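PDB 2HWJ: hypothetical protein Atu1540 from Agrobacterium tumefaciens str. C58, which is of unknown function but probably belongs to a family of ParB-like nucleases and forms a four-chain assembly. Local coordinates for residues I12-L17 with H70-L75; A89-L94 with W100-H105. All coordinates share one frame; numbering follows the deposited sequence.

Contact 1: I12-L17 with H70-L75; sequences IAIDKL and HLVLAL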
loop_
_atom_site.group_PDB
_atom_site.type_symbol
_atom_site.label_atom_id
_atom_site.label_comp_id
_atom_site.label_asym_id
_atom_site.label_seq_id
_atom_site.Cartn_x
_atom_site.Cartn_y
_atom_site.Cartn_z
ATOM N N ILE A 12 3.829 -29.194 2.085
ATOM C CA ILE A 12 2.580 -29.759 1.663
ATOM C C ILE A 12 2.743 -30.440 0.325
ATOM O O ILE A 12 3.653 -30.082 -0.497
ATOM C CB ILE A 12 1.518 -28.670 1.533
ATOM C CG1 ILE A 12 0.081 -29.229 1.521
ATOM C CG2 ILE A 12 1.736 -27.911 0.292
ATOM C CD1 ILE A 12 -0.920 -28.170 1.900
ATOM N N ALA A 13 1.834 -31.392 0.111
ATOM C CA ALA A 13 1.736 -32.114 -1.136
ATOM C C ALA A 13 1.039 -31.173 -2.060
ATOM O O ALA A 13 -0.083 -30.685 -1.758
ATOM C CB ALA A 13 0.894 -33.316 -0.979
ATOM N N ILE A 14 1.668 -30.943 -3.200
ATOM C CA ILE A 14 1.057 -30.117 -4.200
ATOM C C ILE A 14 -0.348 -30.608 -4.589
ATOM O O ILE A 14 -1.237 -29.816 -4.888
ATOM C CB ILE A 14 1.937 -30.006 -5.461
ATOM C CG1 ILE A 14 3.233 -29.224 -5.162
ATOM C CG2 ILE A 14 1.125 -29.326 -6.592
ATOM C CD1 ILE A 14 4.297 -29.550 -6.167
ATOM N N ASP A 15 -0.582 -31.903 -4.556
ATOM C CA ASP A 15 -1.918 -32.316 -4.924
ATOM C C ASP A 15 -2.938 -31.875 -3.821
ATOM O O ASP A 15 -4.080 -32.192 -3.870
ATOM C CB ASP A 15 -1.933 -33.823 -5.222
ATOM C CG ASP A 15 -1.765 -34.638 -3.979
ATOM O OD1 ASP A 15 -2.255 -34.184 -2.931
ATOM O OD2 ASP A 15 -1.153 -35.743 -4.001
ATOM N N LYS A 16 -2.486 -31.198 -2.781
ATOM C CA LYS A 16 -3.380 -30.885 -1.682
ATOM C C LYS A 16 -3.622 -29.380 -1.579
ATOM O O LYS A 16 -4.504 -29.003 -0.882
ATOM C CB LYS A 16 -2.842 -31.442 -0.354
ATOM C CG LYS A 16 -2.922 -32.941 -0.265
ATOM C CD LYS A 16 -4.022 -33.445 0.692
ATOM C CE LYS A 16 -4.247 -34.980 0.583
ATOM N NZ LYS A 16 -4.998 -35.330 -0.729
ATOM N N LEU A 17 -2.850 -28.544 -2.297
ATOM C CA LEU A 17 -3.058 -27.111 -2.297
ATOM C C LEU A 17 -4.278 -26.707 -3.002
ATOM O O LEU A 17 -4.562 -27.149 -4.099
ATOM C CB LEU A 17 -1.956 -26.356 -2.974
ATOM C CG LEU A 17 -0.735 -26.148 -2.125
ATOM C CD1 LEU A 17 0.472 -25.948 -3.059
ATOM C CD2 LEU A 17 -0.985 -24.951 -1.266
ATOM N N HIS A 70 1.823 -20.374 -11.490
ATOM C CA HIS A 70 2.457 -20.836 -12.689
ATOM C C HIS A 70 3.483 -21.838 -12.225
ATOM O O HIS A 70 3.542 -22.961 -12.665
ATOM C CB HIS A 70 3.069 -19.635 -13.414
ATOM C CG HIS A 70 2.041 -18.708 -13.998
ATOM N ND1 HIS A 70 1.494 -18.892 -15.257
ATOM C CD2 HIS A 70 1.386 -17.650 -13.467
ATOM C CE1 HIS A 70 0.579 -17.967 -15.489
ATOM N NE2 HIS A 70 0.485 -17.208 -14.417
ATOM N N LEU A 71 4.203 -21.469 -11.194
ATOM C CA LEU A 71 5.334 -22.233 -10.736
ATOM C C LEU A 71 4.807 -23.481 -10.162
ATOM O O LEU A 71 5.333 -24.566 -10.462
ATOM C CB LEU A 71 6.079 -21.463 -9.678
ATOM C CG LEU A 71 7.155 -22.383 -9.130
ATOM C CD1 LEU A 71 8.139 -22.724 -10.234
ATOM C CD2 LEU A 71 7.857 -21.847 -7.895
ATOM N N VAL A 72 3.746 -23.383 -9.376
ATOM C CA VAL A 72 3.236 -24.630 -8.813
ATOM C C VAL A 72 2.674 -25.630 -9.853
ATOM O O VAL A 72 2.955 -26.860 -9.763
ATOM C CB VAL A 72 2.283 -24.422 -7.607
ATOM C CG1 VAL A 72 1.737 -25.719 -7.141
ATOM C CG2 VAL A 72 3.024 -23.747 -6.426
ATOM N N LEU A 73 1.953 -25.153 -10.868
ATOM C CA LEU A 73 1.557 -26.088 -11.919
ATOM C C LEU A 73 2.807 -26.639 -12.635
ATOM O O LEU A 73 2.872 -27.834 -12.972
ATOM C CB LEU A 73 0.603 -25.426 -12.865
ATOM C CG LEU A 73 -0.062 -26.162 -14.031
ATOM C CD1 LEU A 73 -0.847 -27.392 -13.557
ATOM C CD2 LEU A 73 -0.949 -25.207 -14.829
ATOM N N ALA A 74 3.805 -25.779 -12.842
ATOM C CA ALA A 74 4.996 -26.243 -13.547
ATOM C C ALA A 74 5.543 -27.447 -12.769
ATOM O O ALA A 74 5.862 -28.514 -13.363
ATOM C CB ALA A 74 6.052 -25.164 -13.646
ATOM N N LEU A 75 5.632 -27.293 -11.440
ATOM C CA LEU A 75 6.330 -28.298 -10.628
ATOM C C LEU A 75 5.449 -29.547 -10.610
ATOM O O LEU A 75 5.918 -30.683 -10.721
ATOM C CB LEU A 75 6.571 -27.787 -9.214
ATOM C CG LEU A 75 7.830 -27.132 -8.637
ATOM C CD1 LEU A 75 8.798 -26.659 -9.589
ATOM C CD2 LEU A 75 7.463 -25.991 -7.719
#
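I14 meets V72 and L75 where a short 3-10 turn, leaving strand 9-13, outermost within this chain in the mixed sheet, packs against helix 69-77 of this probable ParB-like domain. I14 is the first residue of the 12-17 segment to touch the helix, and it uses both of its arms. CG2, held anti to the backbone N, slides past the valine and lies 3.7 Å from V72 CG1. The longer arm starts beside the backbone N (chi1 -67°) and crosses L75 at about a right angle, its CD1 4.2 Å from L75 CB. A forked, wholly apolar side chain suits this place, since one residue can touch two positions three apart, about one helical turn, on the same helix face. The chain then passes through the exposed D15 and K16 before L17 comes back inward, and its branched apolar tip suits the buried seam between helix and sheet: V83 of the adjacent strand 82-90 and L65 of strand 63-65 touch it too. V72, covered further by I128 and L65, thus receives a second neighbour from the 12-17 segment, L17 CD1, at 4.3 Å from V72 CG1.

Contact 2: A89-L94 with W100-H105; sequences AKFSHL and WSVMDH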
loop_
_atom_site.group_PDB
_atom_site.type_symbol
_atom_site.label_atom_id
_atom_site.label_comp_id
_atom_site.label_asym_id
_atom_site.label_seq_id
_atom_site.Cartn_x
_atom_site.Cartn_y
_atom_site.Cartn_z
ATOM N N ALA A 89 -1.303 -16.250 6.936
ATOM C CA ALA A 89 -2.544 -15.811 7.530
ATOM C C ALA A 89 -3.370 -17.012 7.819
ATOM O O ALA A 89 -3.251 -18.051 7.158
ATOM C CB ALA A 89 -3.284 -14.875 6.607
ATOM N N LYS A 90 -4.235 -16.848 8.801
ATOM C CA LYS A 90 -4.940 -17.978 9.398
ATOM C C LYS A 90 -6.402 -17.611 9.440
ATOM O O LYS A 90 -6.807 -16.762 10.246
ATOM C CB LYS A 90 -4.392 -18.231 10.812
ATOM C CG LYS A 90 -4.310 -19.696 11.156
ATOM C CD LYS A 90 -3.549 -19.970 12.510
ATOM C CE LYS A 90 -3.687 -21.477 12.929
ATOM N NZ LYS A 90 -3.853 -22.541 11.736
ATOM N N PHE A 91 -7.194 -18.214 8.571
ATOM C CA PHE A 91 -8.628 -18.019 8.586
ATOM C C PHE A 91 -9.405 -19.304 8.875
ATOM O O PHE A 91 -10.626 -19.393 8.643
ATOM C CB PHE A 91 -9.114 -17.485 7.254
ATOM C CG PHE A 91 -8.455 -16.259 6.803
ATOM C CD1 PHE A 91 -8.316 -15.182 7.612
ATOM C CD2 PHE A 91 -7.986 -16.175 5.521
ATOM C CE1 PHE A 91 -7.691 -14.021 7.194
ATOM C CE2 PHE A 91 -7.369 -14.996 5.069
ATOM C CZ PHE A 91 -7.220 -13.907 5.950
ATOM N N SER A 92 -8.733 -20.290 9.412
ATOM C CA SER A 92 -9.359 -21.551 9.634
ATOM C C SER A 92 -10.387 -21.448 10.718
ATOM O O SER A 92 -11.045 -22.365 10.944
ATOM C CB SER A 92 -8.311 -22.590 9.988
ATOM O OG SER A 92 -7.557 -22.043 11.058
ATOM N N HIS A 93 -10.607 -20.369 11.401
ATOM C CA HIS A 93 -11.851 -20.354 12.239
ATOM C C HIS A 93 -13.107 -20.087 11.378
ATOM O O HIS A 93 -14.205 -20.232 11.842
ATOM C CB HIS A 93 -11.787 -19.368 13.410
ATOM C CG HIS A 93 -11.462 -17.992 12.986
ATOM N ND1 HIS A 93 -10.302 -17.687 12.308
ATOM C CD2 HIS A 93 -12.171 -16.833 13.057
ATOM C CE1 HIS A 93 -10.302 -16.395 11.996
ATOM N NE2 HIS A 93 -11.420 -15.847 12.452
ATOM N N LEU A 94 -12.968 -19.663 10.141
ATOM C CA LEU A 94 -14.180 -19.354 9.369
ATOM C C LEU A 94 -14.863 -20.568 8.691
ATOM O O LEU A 94 -14.180 -21.506 8.223
ATOM C CB LEU A 94 -13.858 -18.290 8.292
ATOM C CG LEU A 94 -13.146 -17.059 8.853
ATOM C CD1 LEU A 94 -12.818 -16.011 7.833
ATOM C CD2 LEU A 94 -13.922 -16.409 10.011
ATOM N N TRP A 100 -14.565 -17.396 1.795
ATOM C CA TRP A 100 -14.312 -16.886 0.450
ATOM C C TRP A 100 -14.535 -15.416 0.359
ATOM O O TRP A 100 -13.758 -14.719 -0.278
ATOM C CB TRP A 100 -15.251 -17.511 -0.532
ATOM C CG TRP A 100 -14.836 -18.831 -0.896
ATOM C CD1 TRP A 100 -15.485 -19.995 -0.590
ATOM C CD2 TRP A 100 -13.593 -19.199 -1.554
ATOM N NE1 TRP A 100 -14.724 -21.053 -1.028
ATOM C CE2 TRP A 100 -13.569 -20.602 -1.622
ATOM C CE3 TRP A 100 -12.478 -18.472 -2.012
ATOM C CZ2 TRP A 100 -12.548 -21.314 -2.248
ATOM C CZ3 TRP A 100 -11.432 -19.170 -2.629
ATOM C CH2 TRP A 100 -11.496 -20.602 -2.765
ATOM N N SER A 101 -15.614 -14.948 0.984
ATOM C CA SER A 101 -15.868 -13.537 1.172
ATOM C C SER A 101 -14.673 -12.779 1.738
ATOM O O SER A 101 -14.257 -11.757 1.180
ATOM C CB SER A 101 -17.071 -13.354 2.090
ATOM O OG SER A 101 -17.160 -12.040 2.541
ATOM N N VAL A 102 -14.106 -13.271 2.833
ATOM C CA VAL A 102 -13.016 -12.547 3.430
ATOM C C VAL A 102 -11.826 -12.531 2.454
ATOM O O VAL A 102 -11.189 -11.441 2.270
ATOM C CB VAL A 102 -12.680 -13.098 4.784
ATOM C CG1 VAL A 102 -11.323 -12.767 5.194
ATOM C CG2 VAL A 102 -13.629 -12.511 5.766
HETATM N N MSE A 103 -11.545 -13.693 1.835
HETATM C CA MSE A 103 -10.489 -13.771 0.819
HETATM C C MSE A 103 -10.737 -12.765 -0.348
HETATM O O MSE A 103 -9.842 -11.970 -0.786
HETATM C CB MSE A 103 -10.431 -15.164 0.216
HETATM C CG MSE A 103 -10.114 -16.248 1.201
HETATM SE SE MSE A 103 -8.203 -16.200 1.665
HETATM C CE MSE A 103 -7.652 -17.276 0.101
ATOM N N ASP A 104 -11.966 -12.809 -0.843
ATOM C CA ASP A 104 -12.338 -11.943 -1.926
ATOM C C ASP A 104 -12.109 -10.522 -1.497
ATOM O O ASP A 104 -11.602 -9.727 -2.243
ATOM C CB ASP A 104 -13.806 -12.147 -2.237
ATOM C CG ASP A 104 -14.337 -11.160 -3.264
ATOM O OD1 ASP A 104 -13.624 -10.804 -4.283
ATOM O OD2 ASP A 104 -15.495 -10.762 -2.993
ATOM N N HIS A 105 -12.460 -10.232 -0.260
ATOM C CA HIS A 105 -12.453 -8.895 0.271
ATOM C C HIS A 105 -11.041 -8.429 0.457
ATOM O O HIS A 105 -10.768 -7.247 0.463
ATOM C CB HIS A 105 -13.082 -8.941 1.642
ATOM C CG HIS A 105 -13.808 -7.716 2.009
ATOM N ND1 HIS A 105 -15.174 -7.704 2.221
ATOM C CD2 HIS A 105 -13.364 -6.454 2.253
ATOM C CE1 HIS A 105 -15.548 -6.473 2.544
ATOM N NE2 HIS A 105 -14.468 -5.691 2.574
#
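F91 and L94 face V102 and M103 where the chain leaves strand 82-90 of the mixed sheet, makes a type I beta turn from F91 to L94, and returns as helix 96-105, all within the probable ParB-like domain. The aromatic contacts centre on the F91 ring, which is approached in two ways. V102 CG1 sits over the middle of one face, 4.3 Å above the ring plane. M103, a selenomethionine, comes to the rim instead in a Met-aromatic contact, its SE 4.8 Å from the ring centroid and 74° off the ring normal. Two bends of its chain, at chi2 (-75°) and chi3 (-84°), turn the selenium to the edge, where SE lies 3.7 Å from F91 CE2. A flat ring suits this place because it offers a broad face to a valine methyl and a rim to a long, pliable side chain. V56 of strand 52-57 adjoins both F91 and M103, tying the cluster to the sheet.

The aliphatic contact depends on the fork of V102: while CG1 covers the ring, CG2 reaches L94, whose side chain crosses it at about a right angle. L94 N donates to F91 O at 2.8 Å, closing the turn that holds F91 and L94 near each other, both pointing toward the helix.

A salt bridge and packing join the surroundings to the third subunit: D104 forms a salt bridge with R118 of that chain, and H196 of the same chain packs on F91 and L94. Back in the apolar seam, L94 CD1 stands 4.1 Å from V102 CG2.

Contact 1 and contact 2 come in series along the chain, the first closing at helix 69-77 before the second opens at the end of strand 82-90. Their centres lie 21 Å apart and their nearest atoms about 9 Å, so they do not touch. Strand 82-90 joins them: it follows helix 69-77, and near its start V83 packs beside 12-17, on the neighbouring antiparallel strand 9-13, whereas its far end leads into contact 2. Both lie within the probable ParB-like domain. Contact 1 is nearer the chain centre, though L71 of its helix packs on Y5 of the second subunit; contact 2 borders the third subunit and so sits at a subunit interface.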